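Local coordinates for DUF5625 domain-containing protein (Sulfurospirillum deleyianum, PDB 3NKG) that is of unknown function, a DUF5625-family protein whose two four-stranded antiparallel beta-sheets are accompanied by short helices, at residues 106-109 / 110-114. Sequence-based numbering, arbitrary orientation.
Sequences QINQ and DNTKK. With ACY (acetic acid), chain F.
Asn108 and Thr112 meet over the end of a beta hairpin through both backbone and side chain. Asn108 N gives a nearly straight bond to Thr112 O (2.8 Å). Asn108 ND2 reaches Thr112 OG1 at 2.9 Å, with the hydroxyl oxygen lying in the amide plane. Thr112 OG1 sits between its own backbone N and carbonyl carbon (chi1 60°), turned so that it also donates to Asp110 OD1 (2.7 Å) on the syn lone pair. Thr112 N reaches the same OD1 from above the carboxylate plane, closing an Asx turn, and Asn108 CB packs 3.5 Å from Asp110 OD1, which makes this trio the close-knit part. Were Asn108 an alanine, Thr112 OG1 would probably lose its amide donor and be less firmly oriented. Strands 98-107 and 113-123 are joined as a 3:5 hairpin, a type I turn from Asn108 to Asn111 followed by a G1 beta bulge, with Asn111 left-handed (phi 72°) and its N 2.7 Å from Asn108 O. Beyond it, Gln106 and Lys114 form an antiparallel hydrogen-bonded pair. Ile107 leans on Lys144 and Ile146 of strand 143-151, its CG2 beside Asn111 OD1 (3.6 Å). The solvent side is looser: Gln109 extends outward, and the lysines leave opposite faces of the sheet. Lys113 NZ curls back to bond Asn111 O; Lys114 NZ leads away to O of an acetic acid molecule (2.6 Å), probably from the crystallisation liquor.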
loop_
_atom_site.group_PDB
_atom_site.type_symbol
_atom_site.label_atom_id
_atom_site.label_comp_id
_atom_site.label_asym_id
_atom_site.label_seq_id
_atom_site.Cartn_x
_atom_site.Cartn_y
_atom_site.Cartn_z
ATOM N N GLN A 106 2.249 -8.749 18.982
ATOM C CA GLN A 106 1.611 -7.969 20.040
ATOM C C GLN A 106 2.573 -7.946 21.214
ATOM O O GLN A 106 3.196 -8.955 21.527
ATOM C CB GLN A 106 0.268 -8.578 20.435
ATOM C CG GLN A 106 -0.404 -7.942 21.653
ATOM C CD GLN A 106 -1.902 -8.270 21.735
ATOM O OE1 GLN A 106 -2.328 -9.395 21.457
ATOM N NE2 GLN A 106 -2.699 -7.280 22.120
ATOM N N ILE A 107 2.705 -6.789 21.853
ATOM C CA ILE A 107 3.499 -6.688 23.072
ATOM C C ILE A 107 2.615 -7.059 24.272
ATOM O O ILE A 107 1.606 -6.409 24.512
ATOM C CB ILE A 107 4.028 -5.271 23.251
ATOM C CG1 ILE A 107 4.822 -4.851 21.998
ATOM C CG2 ILE A 107 4.883 -5.199 24.519
ATOM C CD1 ILE A 107 5.556 -3.543 22.159
ATOM N N ASN A 108 2.978 -8.107 25.009
ATOM C CA ASN A 108 2.161 -8.555 26.137
ATOM C C ASN A 108 2.378 -7.703 27.383
ATOM O O ASN A 108 3.302 -6.886 27.460
ATOM C CB ASN A 108 2.411 -10.042 26.492
ATOM C CG ASN A 108 2.003 -11.002 25.372
ATOM O OD1 ASN A 108 0.922 -10.881 24.789
ATOM N ND2 ASN A 108 2.859 -11.986 25.097
ATOM N N GLN A 109 1.507 -7.916 28.359
ATOM C CA GLN A 109 1.592 -7.216 29.626
ATOM C C GLN A 109 2.988 -7.356 30.243
ATOM O O GLN A 109 3.554 -6.396 30.753
ATOM C CB GLN A 109 0.536 -7.789 30.556
ATOM C CG GLN A 109 0.373 -7.050 31.868
ATOM C CD GLN A 109 -0.677 -7.711 32.752
ATOM O OE1 GLN A 109 -0.507 -8.851 33.196
ATOM N NE2 GLN A 109 -1.783 -7.002 32.995
ATOM N N ASP A 110 3.549 -8.557 30.205
ATOM C CA ASP A 110 4.867 -8.766 30.785
ATOM C C ASP A 110 5.964 -8.432 29.788
ATOM O O ASP A 110 7.117 -8.824 29.969
ATOM C CB ASP A 110 5.026 -10.207 31.205
ATOM C CG ASP A 110 4.899 -11.165 30.041
ATOM O OD1 ASP A 110 4.907 -10.703 28.870
ATOM O OD2 ASP A 110 4.791 -12.377 30.314
ATOM N N ASN A 111 5.588 -7.755 28.712
ATOM C CA ASN A 111 6.553 -7.305 27.723
ATOM C C ASN A 111 7.167 -8.404 26.834
ATOM O O ASN A 111 8.017 -8.106 26.007
ATOM C CB ASN A 111 7.644 -6.463 28.397
ATOM C CG ASN A 111 8.298 -5.489 27.442
ATOM O OD1 ASN A 111 7.628 -4.655 26.832
ATOM N ND2 ASN A 111 9.616 -5.590 27.304
ATOM N N THR A 112 6.753 -9.663 26.999
ATOM C CA THR A 112 7.020 -10.667 25.967
ATOM C C THR A 112 6.278 -10.277 24.682
ATOM O O THR A 112 5.357 -9.454 24.700
ATOM C CB THR A 112 6.637 -12.128 26.377
ATOM O OG1 THR A 112 5.235 -12.231 26.688
ATOM C CG2 THR A 112 7.469 -12.599 27.587
ATOM N N LYS A 113 6.694 -10.858 23.566
ATOM C CA LYS A 113 6.070 -10.564 22.282
ATOM C C LYS A 113 5.390 -11.813 21.745
ATOM O O LYS A 113 5.929 -12.908 21.830
ATOM C CB LYS A 113 7.100 -9.995 21.302
ATOM C CG LYS A 113 7.345 -8.512 21.538
ATOM C CD LYS A 113 8.796 -8.195 21.847
ATOM C CE LYS A 113 8.962 -6.734 22.290
ATOM N NZ LYS A 113 8.996 -6.555 23.781
ATOM N N LYS A 114 4.174 -11.650 21.250
ATOM C CA LYS A 114 3.419 -12.763 20.693
ATOM C C LYS A 114 3.265 -12.510 19.193
ATOM O O LYS A 114 2.756 -11.464 18.803
ATOM C CB LYS A 114 2.035 -12.802 21.344
ATOM C CG LYS A 114 1.071 -13.779 20.714
ATOM C CD LYS A 114 1.570 -15.205 20.806
ATOM C CE LYS A 114 0.487 -16.181 20.330
ATOM N NZ LYS A 114 0.975 -17.583 20.253
HETATM C C ACY F . 3.887 -19.419 19.366
HETATM O O ACY F . 3.096 -19.135 20.304
HETATM O OXT ACY F . 3.784 -18.992 18.185
HETATM C CH3 ACY F . 5.046 -20.325 19.673
#